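Local coordinates for tyrosyl-tRNA synthetase (Aeropyrum pernix, PDB 2CYA), which probably attaches tyrosine to its cognate tRNA in two steps, first activating the amino acid with ATP and then transferring it to the acceptor end, at residues A48-K60 and V98-V112. Residues are numbered along the deposited sequence; the frame is centred on the assembly and turned at random.
With SO4 (sulfate ion), chain C.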
loop_
_atom_site.group_PDB
_atom_site.type_symbol
_atom_site.label_atom_id
_atom_site.label_comp_id
_atom_site.label_asym_id
_atom_site.label_seq_id
_atom_site.Cartn_x
_atom_site.Cartn_y
_atom_site.Cartn_z
ATOM N N ALA A 48 -19.637 20.757 1.718
ATOM C CA ALA A 48 -19.016 21.544 0.672
ATOM C C ALA A 48 -19.068 23.050 0.971
ATOM O O ALA A 48 -20.088 23.573 1.415
ATOM C CB ALA A 48 -19.695 21.263 -0.645
ATOM N N HIS A 49 -17.953 23.735 0.750
ATOM C CA HIS A 49 -17.930 25.175 0.939
ATOM C C HIS A 49 -17.712 25.777 -0.455
ATOM O O HIS A 49 -17.444 25.051 -1.409
ATOM C CB HIS A 49 -16.848 25.587 1.942
ATOM C CG HIS A 49 -15.473 25.127 1.586
ATOM N ND1 HIS A 49 -14.736 25.701 0.573
ATOM C CD2 HIS A 49 -14.681 24.178 2.139
ATOM C CE1 HIS A 49 -13.546 25.126 0.518
ATOM N NE2 HIS A 49 -13.486 24.199 1.458
ATOM N N ILE A 50 -17.814 27.090 -0.587
ATOM C CA ILE A 50 -17.727 27.677 -1.916
ATOM C C ILE A 50 -16.428 27.468 -2.674
ATOM O O ILE A 50 -16.403 27.599 -3.896
ATOM C CB ILE A 50 -18.067 29.175 -1.863
ATOM C CG1 ILE A 50 -17.076 29.928 -0.947
ATOM C CG2 ILE A 50 -19.507 29.335 -1.367
ATOM C CD1 ILE A 50 -17.289 31.442 -0.966
ATOM N N GLY A 51 -15.360 27.121 -1.958
ATOM C CA GLY A 51 -14.083 26.915 -2.613
ATOM C C GLY A 51 -14.126 25.793 -3.618
ATOM O O GLY A 51 -13.447 25.828 -4.648
ATOM N N TRP A 52 -14.938 24.789 -3.321
ATOM C CA TRP A 52 -15.070 23.631 -4.194
ATOM C C TRP A 52 -15.788 23.983 -5.487
ATOM O O TRP A 52 -15.643 23.271 -6.488
ATOM C CB TRP A 52 -15.828 22.507 -3.475
ATOM C CG TRP A 52 -15.077 21.913 -2.310
ATOM C CD1 TRP A 52 -13.860 22.326 -1.811
ATOM C CD2 TRP A 52 -15.512 20.841 -1.464
ATOM N NE1 TRP A 52 -13.524 21.579 -0.702
ATOM C CE2 TRP A 52 -14.520 20.664 -0.465
ATOM C CE3 TRP A 52 -16.643 20.014 -1.447
ATOM C CZ2 TRP A 52 -14.633 19.690 0.541
ATOM C CZ3 TRP A 52 -16.753 19.043 -0.446
ATOM C CH2 TRP A 52 -15.752 18.894 0.534
ATOM N N LEU A 53 -16.554 25.077 -5.472
ATOM C CA LEU A 53 -17.293 25.480 -6.672
ATOM C C LEU A 53 -16.308 25.752 -7.815
ATOM O O LEU A 53 -16.604 25.476 -8.982
ATOM C CB LEU A 53 -18.162 26.720 -6.389
ATOM C CG LEU A 53 -19.430 26.565 -5.518
ATOM C CD1 LEU A 53 -20.084 27.927 -5.301
ATOM C CD2 LEU A 53 -20.433 25.611 -6.198
ATOM N N VAL A 54 -15.128 26.269 -7.481
ATOM C CA VAL A 54 -14.115 26.547 -8.493
ATOM C C VAL A 54 -13.778 25.292 -9.296
ATOM O O VAL A 54 -13.735 25.339 -10.531
ATOM C CB VAL A 54 -12.794 27.082 -7.877
ATOM C CG1 VAL A 54 -11.773 27.308 -8.990
ATOM C CG2 VAL A 54 -13.042 28.378 -7.113
ATOM N N TRP A 55 -13.528 24.161 -8.631
ATOM C CA TRP A 55 -13.223 22.981 -9.430
ATOM C C TRP A 55 -14.488 22.373 -10.056
ATOM O O TRP A 55 -14.418 21.733 -11.102
ATOM C CB TRP A 55 -12.425 21.941 -8.629
ATOM C CG TRP A 55 -13.068 21.340 -7.411
ATOM C CD1 TRP A 55 -12.760 21.606 -6.102
ATOM C CD2 TRP A 55 -14.036 20.280 -7.389
ATOM N NE1 TRP A 55 -13.470 20.765 -5.267
ATOM C CE2 TRP A 55 -14.260 19.942 -6.032
ATOM C CE3 TRP A 55 -14.730 19.576 -8.390
ATOM C CZ2 TRP A 55 -15.148 18.932 -5.646
ATOM C CZ3 TRP A 55 -15.610 18.571 -8.011
ATOM C CH2 TRP A 55 -15.811 18.257 -6.639
ATOM N N MET A 56 -15.655 22.612 -9.452
ATOM C CA MET A 56 -16.884 22.083 -10.037
ATOM C C MET A 56 -17.143 22.794 -11.380
ATOM O O MET A 56 -17.526 22.169 -12.357
ATOM C CB MET A 56 -18.066 22.276 -9.081
ATOM C CG MET A 56 -17.998 21.399 -7.828
ATOM S SD MET A 56 -19.312 21.795 -6.643
ATOM C CE MET A 56 -18.993 20.571 -5.306
ATOM N N TYR A 57 -16.909 24.099 -11.425
ATOM C CA TYR A 57 -17.108 24.860 -12.661
ATOM C C TYR A 57 -16.110 24.391 -13.719
ATOM O O TYR A 57 -16.417 24.378 -14.918
ATOM C CB TYR A 57 -16.919 26.365 -12.410
ATOM C CG TYR A 57 -17.976 26.982 -11.506
ATOM C CD1 TYR A 57 -19.303 26.517 -11.521
ATOM C CD2 TYR A 57 -17.670 28.063 -10.684
ATOM C CE1 TYR A 57 -20.282 27.113 -10.747
ATOM C CE2 TYR A 57 -18.649 28.676 -9.906
ATOM C CZ TYR A 57 -19.956 28.199 -9.941
ATOM O OH TYR A 57 -20.929 28.823 -9.181
ATOM N N LYS A 58 -14.915 24.011 -13.271
ATOM C CA LYS A 58 -13.892 23.543 -14.186
ATOM C C LYS A 58 -14.320 22.184 -14.747
ATOM O O LYS A 58 -14.081 21.892 -15.917
ATOM C CB LYS A 58 -12.539 23.468 -13.477
ATOM C CG LYS A 58 -11.337 23.242 -14.384
ATOM C CD LYS A 58 -11.358 24.106 -15.664
ATOM C CE LYS A 58 -11.426 25.601 -15.375
ATOM N NZ LYS A 58 -11.466 26.365 -16.668
ATOM N N VAL A 59 -14.971 21.362 -13.925
ATOM C CA VAL A 59 -15.453 20.073 -14.406
ATOM C C VAL A 59 -16.420 20.389 -15.543
ATOM O O VAL A 59 -16.370 19.782 -16.616
ATOM C CB VAL A 59 -16.189 19.282 -13.300
ATOM C CG1 VAL A 59 -16.809 18.016 -13.888
ATOM C CG2 VAL A 59 -15.200 18.918 -12.181
ATOM N N LYS A 60 -17.299 21.357 -15.308
ATOM C CA LYS A 60 -18.257 21.768 -16.336
ATOM C C LYS A 60 -17.519 22.163 -17.616
ATOM O O LYS A 60 -17.918 21.742 -18.696
ATOM C CB LYS A 60 -19.109 22.949 -15.860
ATOM C CG LYS A 60 -20.071 23.454 -16.946
ATOM C CD LYS A 60 -21.125 24.412 -16.383
ATOM C CE LYS A 60 -22.020 24.964 -17.502
ATOM N NZ LYS A 60 -23.329 25.493 -17.003
ATOM N N VAL A 98 -22.139 16.440 -2.358
ATOM C CA VAL A 98 -21.350 17.037 -3.421
ATOM C C VAL A 98 -22.031 16.802 -4.778
ATOM O O VAL A 98 -22.086 17.717 -5.601
ATOM C CB VAL A 98 -19.897 16.462 -3.409
ATOM C CG1 VAL A 98 -19.174 16.747 -4.739
ATOM C CG2 VAL A 98 -19.122 17.095 -2.225
ATOM N N ARG A 99 -22.561 15.599 -5.022
ATOM C CA ARG A 99 -23.221 15.359 -6.308
ATOM C C ARG A 99 -24.407 16.296 -6.504
ATOM O O ARG A 99 -24.627 16.811 -7.604
ATOM C CB ARG A 99 -23.724 13.920 -6.443
ATOM C CG ARG A 99 -22.651 12.922 -6.774
ATOM C CD ARG A 99 -23.217 11.528 -6.997
ATOM N NE ARG A 99 -22.567 10.583 -6.091
ATOM C CZ ARG A 99 -23.190 9.890 -5.140
ATOM N NH1 ARG A 99 -24.503 10.013 -4.962
ATOM N NH2 ARG A 99 -22.489 9.105 -4.335
ATOM N N ARG A 100 -25.167 16.498 -5.433
ATOM C CA ARG A 100 -26.340 17.359 -5.494
ATOM C C ARG A 100 -25.929 18.802 -5.697
ATOM O O ARG A 100 -26.581 19.542 -6.428
ATOM C CB ARG A 100 -27.168 17.231 -4.211
ATOM C CG ARG A 100 -28.414 18.113 -4.165
ATOM C CD ARG A 100 -29.323 17.876 -5.354
ATOM N NE ARG A 100 -29.683 16.468 -5.482
ATOM C CZ ARG A 100 -30.455 15.817 -4.624
ATOM N NH1 ARG A 100 -30.957 16.454 -3.571
ATOM N NH2 ARG A 100 -30.705 14.523 -4.802
ATOM N N VAL A 101 -24.851 19.199 -5.034
ATOM C CA VAL A 101 -24.352 20.558 -5.154
ATOM C C VAL A 101 -23.883 20.806 -6.583
ATOM O O VAL A 101 -24.167 21.858 -7.160
ATOM C CB VAL A 101 -23.165 20.806 -4.205
ATOM C CG1 VAL A 101 -22.465 22.122 -4.583
ATOM C CG2 VAL A 101 -23.652 20.852 -2.737
ATOM N N MET A 102 -23.160 19.844 -7.157
ATOM C CA MET A 102 -22.659 20.011 -8.513
ATOM C C MET A 102 -23.787 20.206 -9.519
ATOM O O MET A 102 -23.692 21.053 -10.399
ATOM C CB MET A 102 -21.782 18.821 -8.929
ATOM C CG MET A 102 -20.426 18.817 -8.240
ATOM S SD MET A 102 -19.455 17.355 -8.621
ATOM C CE MET A 102 -18.930 17.694 -10.359
ATOM N N GLU A 103 -24.843 19.416 -9.381
ATOM C CA GLU A 103 -25.993 19.499 -10.264
ATOM C C GLU A 103 -26.656 20.863 -10.119
ATOM O O GLU A 103 -26.854 21.584 -11.102
ATOM C CB GLU A 103 -26.990 18.388 -9.911
ATOM C CG GLU A 103 -28.388 18.572 -10.501
ATOM C CD GLU A 103 -29.280 17.345 -10.295
ATOM O OE1 GLU A 103 -29.462 16.581 -11.256
ATOM O OE2 GLU A 103 -29.786 17.137 -9.173
ATOM N N ALA A 104 -26.985 21.214 -8.877
ATOM C CA ALA A 104 -27.621 22.489 -8.582
ATOM C C ALA A 104 -26.729 23.660 -8.976
ATOM O O ALA A 104 -27.219 24.768 -9.176
ATOM C CB ALA A 104 -27.951 22.567 -7.103
ATOM N N ALA A 105 -25.424 23.431 -9.085
ATOM C CA ALA A 105 -24.520 24.521 -9.453
ATOM C C ALA A 105 -24.465 24.674 -10.969
ATOM O O ALA A 105 -23.866 25.610 -11.488
ATOM C CB ALA A 105 -23.109 24.272 -8.898
ATOM N N GLY A 106 -25.089 23.753 -11.686
ATOM C CA GLY A 106 -25.090 23.878 -13.130
ATOM C C GLY A 106 -24.169 22.927 -13.850
ATOM O O GLY A 106 -24.056 22.998 -15.075
ATOM N N VAL A 107 -23.494 22.041 -13.122
ATOM C CA VAL A 107 -22.615 21.086 -13.790
ATOM C C VAL A 107 -23.511 20.018 -14.442
ATOM O O VAL A 107 -24.490 19.574 -13.845
ATOM C CB VAL A 107 -21.654 20.383 -12.788
ATOM C CG1 VAL A 107 -20.751 19.409 -13.532
ATOM C CG2 VAL A 107 -20.821 21.408 -12.040
ATOM N N PRO A 108 -23.202 19.614 -15.683
ATOM C CA PRO A 108 -24.010 18.590 -16.361
ATOM C C PRO A 108 -23.638 17.203 -15.819
ATOM O O PRO A 108 -22.939 16.445 -16.493
ATOM C CB PRO A 108 -23.615 18.757 -17.829
ATOM C CG PRO A 108 -22.187 19.211 -17.745
ATOM C CD PRO A 108 -22.189 20.189 -16.593
ATOM N N VAL A 109 -24.102 16.884 -14.610
ATOM C CA VAL A 109 -23.765 15.612 -13.978
ATOM C C VAL A 109 -24.168 14.356 -14.748
ATOM O O VAL A 109 -23.599 13.284 -14.537
ATOM C CB VAL A 109 -24.328 15.536 -12.530
ATOM C CG1 VAL A 109 -23.663 16.615 -11.663
ATOM C CG2 VAL A 109 -25.838 15.730 -12.528
ATOM N N GLU A 110 -25.128 14.483 -15.658
ATOM C CA GLU A 110 -25.566 13.327 -16.431
ATOM C C GLU A 110 -24.432 12.811 -17.311
ATOM O O GLU A 110 -24.379 11.624 -17.642
ATOM C CB GLU A 110 -26.776 13.684 -17.306
ATOM C CG GLU A 110 -26.498 14.678 -18.431
ATOM C CD GLU A 110 -26.464 16.131 -17.969
ATOM O OE1 GLU A 110 -26.699 16.395 -16.766
ATOM O OE2 GLU A 110 -26.209 17.013 -18.823
ATOM N N ARG A 111 -23.528 13.710 -17.682
ATOM C CA ARG A 111 -22.394 13.375 -18.532
ATOM C C ARG A 111 -21.138 13.047 -17.718
ATOM O O ARG A 111 -20.088 12.774 -18.287
ATOM C CB ARG A 111 -22.109 14.542 -19.491
ATOM C CG ARG A 111 -23.254 14.812 -20.491
ATOM C CD ARG A 111 -23.050 16.100 -21.314
ATOM N NE ARG A 111 -21.961 15.995 -22.282
ATOM C CZ ARG A 111 -21.474 17.017 -22.986
ATOM N NH1 ARG A 111 -21.977 18.237 -22.834
ATOM N NH2 ARG A 111 -20.481 16.822 -23.850
ATOM N N VAL A 112 -21.252 13.064 -16.391
ATOM C CA VAL A 112 -20.112 12.764 -15.520
ATOM C C VAL A 112 -20.264 11.392 -14.864
ATOM O O VAL A 112 -21.340 11.042 -14.405
ATOM C CB VAL A 112 -19.972 13.807 -14.382
ATOM C CG1 VAL A 112 -18.759 13.473 -13.505
ATOM C CG2 VAL A 112 -19.843 15.205 -14.960
HETATM S S SO4 C . -10.952 21.183 2.066
HETATM O O1 SO4 C . -10.295 22.361 1.343
HETATM O O2 SO4 C . -10.687 19.934 1.228
HETATM O O3 SO4 C . -10.267 21.010 3.297
HETATM O O4 SO4 C . -12.348 21.417 1.950
HETATM O O HOH W 1 -23.401 28.095 -9.416
#
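M56 lies against V98, V101 and M102 where helices 51-60 and 98-104 of the class I synthetase Rossmann-type fold cross at -64°, a worked example of a buried apolar interface lying beside the inferred ATP site. With CG anti to its carbonyl carbon (chi1 -69°) and the chain extended beyond, M56 reaches across to the neighbouring helix: SD meets M102 CG at 3.6 Å, and CE touches V98 CG1. V98 divides its branches between two tryptophans, CG1 at W55 CH2 and CG2 at the edge of the W52 ring, 3.5 Å from CZ3. M102 SD comes obliquely to W55 in a Met-aromatic contact, 4.1 Å from CZ3, and the bend at chi3 (74°) turns its CE toward V59 CG1. L53 CD2 meets A105 CB, and V107 packs CG2 over the backbone of M56.

Polar contacts gather at the two ends. H49, whose ND1 accepts from G51 N in a capping bond, and W52 belong to the inferred ATP site; H49 NE2 and W52 NE1 both donate to O4 of a sulfate, probably from the crystallisation liquor, W52 NE1 at 2.9 Å, and K241 of the KMSKS motif binds the same ion. The V98 contact thus backs a ring that faces the anion with its opposite edge. At the far end, helix 88-104 gives way to a Schellman motif at G106. A water joins Y57 OH to A105 O, and the extended K60 runs past P108 CD to donate from NZ to G106 O at 3.2 Å, from above the carbonyl plane.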